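Twitching motility pilus retraction protein (Geobacter sulfurreducens PCA, PDB 5ZFQ) probably hydrolyses ATP as a hexameric motor to drive retraction of the type IV pilus, the movement behind twitching motility. Local coordinates at residues I170-I173 / N174-H178; L33-L36 / V37-G41. All coordinates share one frame; numbering follows the deposited sequence.

Both contacts are local, each closing one helical turn at the C-terminal end of a helix, and they follow one another along the chain without nesting or crossing. Contact 2 comes first: residues 33-41 finish helix 29-38 and hand the chain to strand 43-46 of the antiparallel sheet, against which the helix packs. Contact 1, residues 170-178, finishes helix 162-176, which follows the probable Walker A loop after strand 150-155 and leads into strand 180-185 of the mixed sheet. Contact 2 packs on the antiparallel sheet and contact 1 on the mixed sheet; with centres about 30 Å and nearest atoms about 19 Å apart, they do not touch.

Contact 1. Residues I170-I173 / N174-H178; sequences IDKI and NTERH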
ATOM      1  N   ILE A 170      19.007 -16.322 -32.167  1.00 33.45           N
ATOM      2  CA  ILE A 170      18.279 -17.542 -31.871  1.00 33.55           C
ATOM      3  C   ILE A 170      18.239 -18.456 -33.086  1.00 34.65           C
ATOM      4  O   ILE A 170      18.398 -19.683 -32.946  1.00 35.84           O
ATOM      5  CB  ILE A 170      16.854 -17.228 -31.373  1.00 33.50           C
ATOM      6  CG1 ILE A 170      16.934 -16.679 -29.940  1.00 33.24           C
ATOM      7  CG2 ILE A 170      15.987 -18.470 -31.392  1.00 33.33           C
ATOM      8  CD1 ILE A 170      15.784 -15.812 -29.543  1.00 33.10           C
ATOM      9  N   ASP A 171      18.060 -17.868 -34.268  1.00 34.55           N
ATOM     10  CA  ASP A 171      18.067 -18.629 -35.506  1.00 35.02           C
ATOM     11  C   ASP A 171      19.373 -19.397 -35.661  1.00 35.50           C
ATOM     12  O   ASP A 171      19.375 -20.573 -36.042  1.00 36.26           O
ATOM     13  CB  ASP A 171      17.867 -17.713 -36.709  1.00 36.16           C
ATOM     14  CG  ASP A 171      17.781 -18.478 -38.019  1.00 38.01           C
ATOM     15  OD1 ASP A 171      17.073 -19.510 -38.098  1.00 37.86           O
ATOM     16  OD2 ASP A 171      18.440 -18.045 -38.983  1.00 39.90           O
ATOM     17  N   LYS A 172      20.484 -18.724 -35.367  1.00 34.69           N
ATOM     18  CA  LYS A 172      21.795 -19.335 -35.480  1.00 34.19           C
ATOM     19  C   LYS A 172      21.938 -20.484 -34.478  1.00 32.97           C
ATOM     20  O   LYS A 172      22.505 -21.537 -34.805  1.00 33.24           O
ATOM     21  CB  LYS A 172      22.891 -18.299 -35.263  1.00 34.78           C
ATOM     22  CG  LYS A 172      24.293 -18.900 -35.322  1.00 36.02           C
ATOM     23  CD  LYS A 172      25.373 -17.892 -34.922  1.00 37.03           C
ATOM     24  CE  LYS A 172      26.776 -18.486 -35.061  1.00 38.75           C
ATOM     25  NZ  LYS A 172      27.151 -18.853 -36.477  1.00 40.67           N
ATOM     26  N   ILE A 173      21.417 -20.276 -33.268  1.00 31.27           N
ATOM     27  CA  ILE A 173      21.474 -21.273 -32.224  1.00 30.39           C
ATOM     28  C   ILE A 173      20.661 -22.493 -32.610  1.00 35.23           C
ATOM     29  O   ILE A 173      21.127 -23.628 -32.504  1.00 35.42           O
ATOM     30  CB  ILE A 173      20.950 -20.706 -30.902  1.00 35.21           C
ATOM     31  CG1 ILE A 173      21.921 -19.661 -30.362  1.00 29.58           C
ATOM     32  CG2 ILE A 173      20.719 -21.815 -29.871  1.00 29.41           C
ATOM     33  CD1 ILE A 173      21.392 -18.912 -29.163  1.00 28.99           C
ATOM     34  N   ASN A 174      19.433 -22.233 -33.045  1.00 34.95           N
ATOM     35  CA  ASN A 174      18.504 -23.239 -33.520  1.00 35.33           C
ATOM     36  C   ASN A 174      19.059 -24.071 -34.679  1.00 37.57           C
ATOM     37  O   ASN A 174      18.687 -25.249 -34.859  1.00 38.05           O
ATOM     38  CB  ASN A 174      17.212 -22.532 -33.942  1.00 34.53           C
ATOM     39  CG  ASN A 174      16.102 -23.484 -34.358  1.00 33.55           C
ATOM     40  OD1 ASN A 174      16.093 -24.658 -34.007  1.00 33.33           O
ATOM     41  ND2 ASN A 174      15.157 -22.962 -35.126  1.00 33.29           N
ATOM     42  N   THR A 175      19.930 -23.444 -35.474  1.00 38.95           N
ATOM     43  CA  THR A 175      20.558 -24.089 -36.619  1.00 41.32           C
ATOM     44  C   THR A 175      21.728 -24.983 -36.184  1.00 42.95           C
ATOM     45  O   THR A 175      21.936 -26.075 -36.727  1.00 43.56           O
ATOM     46  CB  THR A 175      21.080 -23.044 -37.660  1.00 40.36           C
ATOM     47  OG1 THR A 175      19.987 -22.266 -38.176  1.00 40.75           O
ATOM     48  CG2 THR A 175      21.779 -23.734 -38.828  1.00 41.00           C
ATOM     49  N   GLU A 176      22.481 -24.520 -35.189  1.00 43.43           N
ATOM     50  CA  GLU A 176      23.742 -25.165 -34.841  1.00 44.34           C
ATOM     51  C   GLU A 176      23.672 -26.114 -33.645  1.00 44.43           C
ATOM     52  O   GLU A 176      24.403 -27.095 -33.612  1.00 45.64           O
ATOM     53  CB  GLU A 176      24.812 -24.103 -34.580  1.00 44.92           C
ATOM     54  CG  GLU A 176      25.193 -23.283 -35.795  1.00 47.74           C
ATOM     55  CD  GLU A 176      26.223 -22.200 -35.480  1.00 50.09           C
ATOM     56  OE1 GLU A 176      26.734 -22.140 -34.328  1.00 50.25           O
ATOM     57  OE2 GLU A 176      26.517 -21.400 -36.394  1.00 52.66           O
ATOM     58  N   ARG A 177      22.808 -25.843 -32.667  1.00 42.65           N
ATOM     59  CA  ARG A 177      22.804 -26.649 -31.439  1.00 41.74           C
ATOM     60  C   ARG A 177      21.703 -27.708 -31.375  1.00 41.64           C
ATOM     61  O   ARG A 177      20.798 -27.722 -32.190  1.00 42.23           O
ATOM     62  CB  ARG A 177      22.689 -25.737 -30.213  1.00 40.98           C
ATOM     63  CG  ARG A 177      23.803 -24.729 -30.115  1.00 41.27           C
ATOM     64  CD  ARG A 177      23.724 -23.838 -28.892  1.00 40.67           C
ATOM     65  NE  ARG A 177      24.455 -22.599 -29.141  1.00 40.41           N
ATOM     66  CZ  ARG A 177      24.837 -21.739 -28.204  1.00 39.84           C
ATOM     67  NH1 ARG A 177      24.570 -21.963 -26.926  1.00 39.33           N
ATOM     68  NH2 ARG A 177      25.503 -20.646 -28.546  1.00 40.06           N
ATOM     69  N   HIS A 178      21.782 -28.594 -30.392  1.00 41.16           N
ATOM     70  CA  HIS A 178      20.674 -29.500 -30.110  1.00 40.90           C
ATOM     71  C   HIS A 178      20.098 -29.207 -28.720  1.00 39.64           C
ATOM     72  O   HIS A 178      20.175 -30.038 -27.799  1.00 39.93           O
ATOM     73  CB  HIS A 178      21.119 -30.953 -30.218  1.00 42.22           C
ATOM     74  CG  HIS A 178      21.752 -31.280 -31.531  1.00 43.40           C
ATOM     75  ND1 HIS A 178      23.100 -31.109 -31.770  1.00 43.95           N
ATOM     76  CD2 HIS A 178      21.213 -31.729 -32.691  1.00 44.00           C
ATOM     77  CE1 HIS A 178      23.367 -31.457 -33.016  1.00 44.84           C
ATOM     78  NE2 HIS A 178      22.240 -31.834 -33.596  1.00 44.92           N
TER
HETATM   79  O   HOH W   1      14.921 -20.281 -36.537  1.00 34.76           O
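Lys172 NZ reaches Glu176 OE2 at 2.6 Å, a salt bridge one turn apart at the C-terminal end of helix 162-176, the helix that follows the probable P-loop of this ATPase. The ammonium meets OE2 on its syn side, 24° out of the carboxylate plane. The lysine chain runs extended and bends only at its last torsion (chi4 63°), which turns NZ onto the acid.

The backbone continues its helical bonding to the last turn, where Arg177 N donates to Ile173 O at 2.8 Å with an N-H...O angle of 165°, although Arg177 itself has left helical geometry. Thr175 adds a side-chain bond to this frame: its OG1 and its N grip Asp171 O from opposite faces of the carbonyl plane, OG1 at 2.8 Å.

Arg177 runs extended across the buried Ile173. Its CD lies 3.8 Å from Ile173 CG2, and Ile173 CG1 sits over one face of the guanidinium, whose NH2 bonds to the carbonyl of Lys147. Both side chains also touch Leu249 of strand 249-254, and Ile173 reaches Ile181 of strand 180-185, so this face packs the helix end on two strands of the mixed sheet.

On another side of the helix, Asn174 uses both ends of its amide: OD1 accepts from the backbone N of Lys195 and Cys197, and ND2 donates to Pro193 O. Since the Asp171 carboxylate is paired with Lys195, the segment 193-197, which leads into strand 198-203, is gripped by both residues. A water ties the two together, accepting from Asn174 ND2 at 3.0 Å and donating to Asp171 OD1 at 2.8 Å.

Contact 2. Residues L33-L36 / V37-G41; sequences LTEL and VNRGG
Leu36 O is reached by Gly41 N at 2.9 Å, five residues on, the bond that marks the Schellman motif closing helix 29-38. Gly40, at positive phi (67°), is the C-prime residue, and its N completes the motif by bonding to Val37 O. Leu36 CD1 packs against the backbone of Gly41, 3.7 Å from its CA. Before the turn, Val37 N and Asn38 N keep ordinary helical bonds to Leu33 O and Thr34 O.

On the more open side, Glu35 and Arg39 run alongside each other, pointing the same way, both also touching Leu63. Arg39 CD packs 3.6 Å from Glu35 OE1. Bent at chi3 (63°), the arginine carries its guanidinium toward Glu35 OE2, which lies at the guanidinium edge, near its plane, but 4.0 Å from Arg39 NH1, a long salt bridge with the two flat groups turned 66° apart. With an alanine in place of Glu35, the guanidinium would probably lose its nearby counter-charge and the arginine chain would be freer to swing. Thr34 and Asn38 likewise lie side by side, Thr34 CG2 3.6 Å from Asn38 ND2, while Thr34 OG1 bonds to His30 O.

Leu33 and Leu36 face the antiparallel sheet, meeting Leu44 of strand 43-46 and Phe107 of strand 105-114; Phe122 and Val124 of strand 117-125 lie against Leu33 and Leu36 respectively.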
ATOM      1  N   LEU A  33      -4.856  -8.962 -47.369  1.00 37.68           N
ATOM      2  CA  LEU A  33      -3.534  -9.358 -46.897  1.00 37.64           C
ATOM      3  C   LEU A  33      -2.751  -9.961 -48.045  1.00 39.43           C
ATOM      4  O   LEU A  33      -1.533  -9.782 -48.145  1.00 40.13           O
ATOM      5  CB  LEU A  33      -3.643 -10.349 -45.733  1.00 36.82           C
ATOM      6  CG  LEU A  33      -4.307  -9.808 -44.457  1.00 34.77           C
ATOM      7  CD1 LEU A  33      -4.845 -10.956 -43.600  1.00 34.57           C
ATOM      8  CD2 LEU A  33      -3.310  -8.962 -43.678  1.00 33.54           C
ATOM      9  N   THR A  34      -3.463 -10.684 -48.911  1.00 40.45           N
ATOM     10  CA  THR A  34      -2.843 -11.268 -50.083  1.00 42.39           C
ATOM     11  C   THR A  34      -2.260 -10.121 -50.881  1.00 42.54           C
ATOM     12  O   THR A  34      -1.093 -10.139 -51.252  1.00 36.47           O
ATOM     13  CB  THR A  34      -3.839 -12.080 -50.918  1.00 44.42           C
ATOM     14  OG1 THR A  34      -4.209 -13.262 -50.196  1.00 45.24           O
ATOM     15  CG2 THR A  34      -3.210 -12.493 -52.237  1.00 46.54           C
ATOM     16  N   GLU A  35      -3.076  -9.102 -51.094  1.00 42.45           N
ATOM     17  CA  GLU A  35      -2.631  -7.888 -51.762  1.00 44.03           C
ATOM     18  C   GLU A  35      -1.388  -7.288 -51.088  1.00 43.44           C
ATOM     19  O   GLU A  35      -0.399  -6.973 -51.766  1.00 44.62           O
ATOM     20  CB  GLU A  35      -3.764  -6.865 -51.790  1.00 45.34           C
ATOM     21  CG  GLU A  35      -3.330  -5.498 -52.238  1.00 48.00           C
ATOM     22  CD  GLU A  35      -3.372  -5.321 -53.742  1.00 52.08           C
ATOM     23  OE1 GLU A  35      -2.831  -6.198 -54.462  1.00 55.01           O
ATOM     24  OE2 GLU A  35      -3.928  -4.290 -54.198  1.00 53.19           O
ATOM     25  N   LEU A  36      -1.446  -7.150 -49.760  1.00 41.84           N
ATOM     26  CA  LEU A  36      -0.328  -6.661 -48.960  1.00 41.48           C
ATOM     27  C   LEU A  36       0.965  -7.414 -49.248  1.00 42.81           C
ATOM     28  O   LEU A  36       1.996  -6.806 -49.561  1.00 43.83           O
ATOM     29  CB  LEU A  36      -0.661  -6.764 -47.473  1.00 40.45           C
ATOM     30  CG  LEU A  36       0.470  -6.439 -46.478  1.00 41.17           C
ATOM     31  CD1 LEU A  36       0.935  -4.942 -46.473  1.00 31.13           C
ATOM     32  CD2 LEU A  36       0.084  -6.891 -45.068  1.00 40.52           C
ATOM     33  N   VAL A  37       0.907  -8.739 -49.147  1.00 42.78           N
ATOM     34  CA  VAL A  37       2.101  -9.562 -49.295  1.00 43.35           C
ATOM     35  C   VAL A  37       2.630  -9.503 -50.725  1.00 44.13           C
ATOM     36  O   VAL A  37       3.817  -9.252 -50.927  1.00 45.31           O
ATOM     37  CB  VAL A  37       1.846 -11.040 -48.898  1.00 49.66           C
ATOM     38  CG1 VAL A  37       3.085 -11.878 -49.160  1.00 51.34           C
ATOM     39  CG2 VAL A  37       1.450 -11.152 -47.431  1.00 48.14           C
ATOM     40  N   ASN A  38       1.747  -9.718 -51.705  1.00 43.93           N
ATOM     41  CA  ASN A  38       2.107  -9.658 -53.121  1.00 45.70           C
ATOM     42  C   ASN A  38       2.875  -8.390 -53.483  1.00 46.41           C
ATOM     43  O   ASN A  38       3.809  -8.431 -54.298  1.00 49.08           O
ATOM     44  CB  ASN A  38       0.862  -9.752 -54.002  1.00 46.51           C
ATOM     45  CG  ASN A  38       0.353 -11.174 -54.158  1.00 48.13           C
ATOM     46  OD1 ASN A  38       1.038 -12.132 -53.807  1.00 49.17           O
ATOM     47  ND2 ASN A  38      -0.861 -11.314 -54.686  1.00 48.49           N
ATOM     48  N   ARG A  39       2.498  -7.270 -52.869  1.00 44.03           N
ATOM     49  CA  ARG A  39       3.086  -5.991 -53.255  1.00 43.97           C
ATOM     50  C   ARG A  39       4.320  -5.628 -52.422  1.00 43.93           C
ATOM     51  O   ARG A  39       4.823  -4.502 -52.506  1.00 44.69           O
ATOM     52  CB  ARG A  39       2.032  -4.885 -53.181  1.00 42.19           C
ATOM     53  CG  ARG A  39       0.902  -5.118 -54.161  1.00 42.14           C
ATOM     54  CD  ARG A  39      -0.035  -3.966 -54.200  1.00 41.18           C
ATOM     55  NE  ARG A  39       0.642  -2.768 -54.668  1.00 42.09           N
ATOM     56  CZ  ARG A  39       0.076  -1.570 -54.656  1.00 42.21           C
ATOM     57  NH1 ARG A  39      -1.161  -1.436 -54.207  1.00 38.80           N
ATOM     58  NH2 ARG A  39       0.744  -0.509 -55.069  1.00 43.99           N
ATOM     59  N   GLY A  40       4.821  -6.598 -51.656  1.00 43.07           N
ATOM     60  CA  GLY A  40       6.014  -6.399 -50.858  1.00 43.09           C
ATOM     61  C   GLY A  40       5.778  -5.392 -49.750  1.00 41.71           C
ATOM     62  O   GLY A  40       6.674  -4.626 -49.384  1.00 42.43           O
ATOM     63  N   GLY A  41       4.560  -5.390 -49.216  1.00 39.81           N
ATOM     64  CA  GLY A  41       4.208  -4.478 -48.151  1.00 37.95           C
ATOM     65  C   GLY A  41       4.546  -5.037 -46.785  1.00 36.38           C
ATOM     66  O   GLY A  41       4.784  -6.241 -46.641  1.00 36.35           O
TER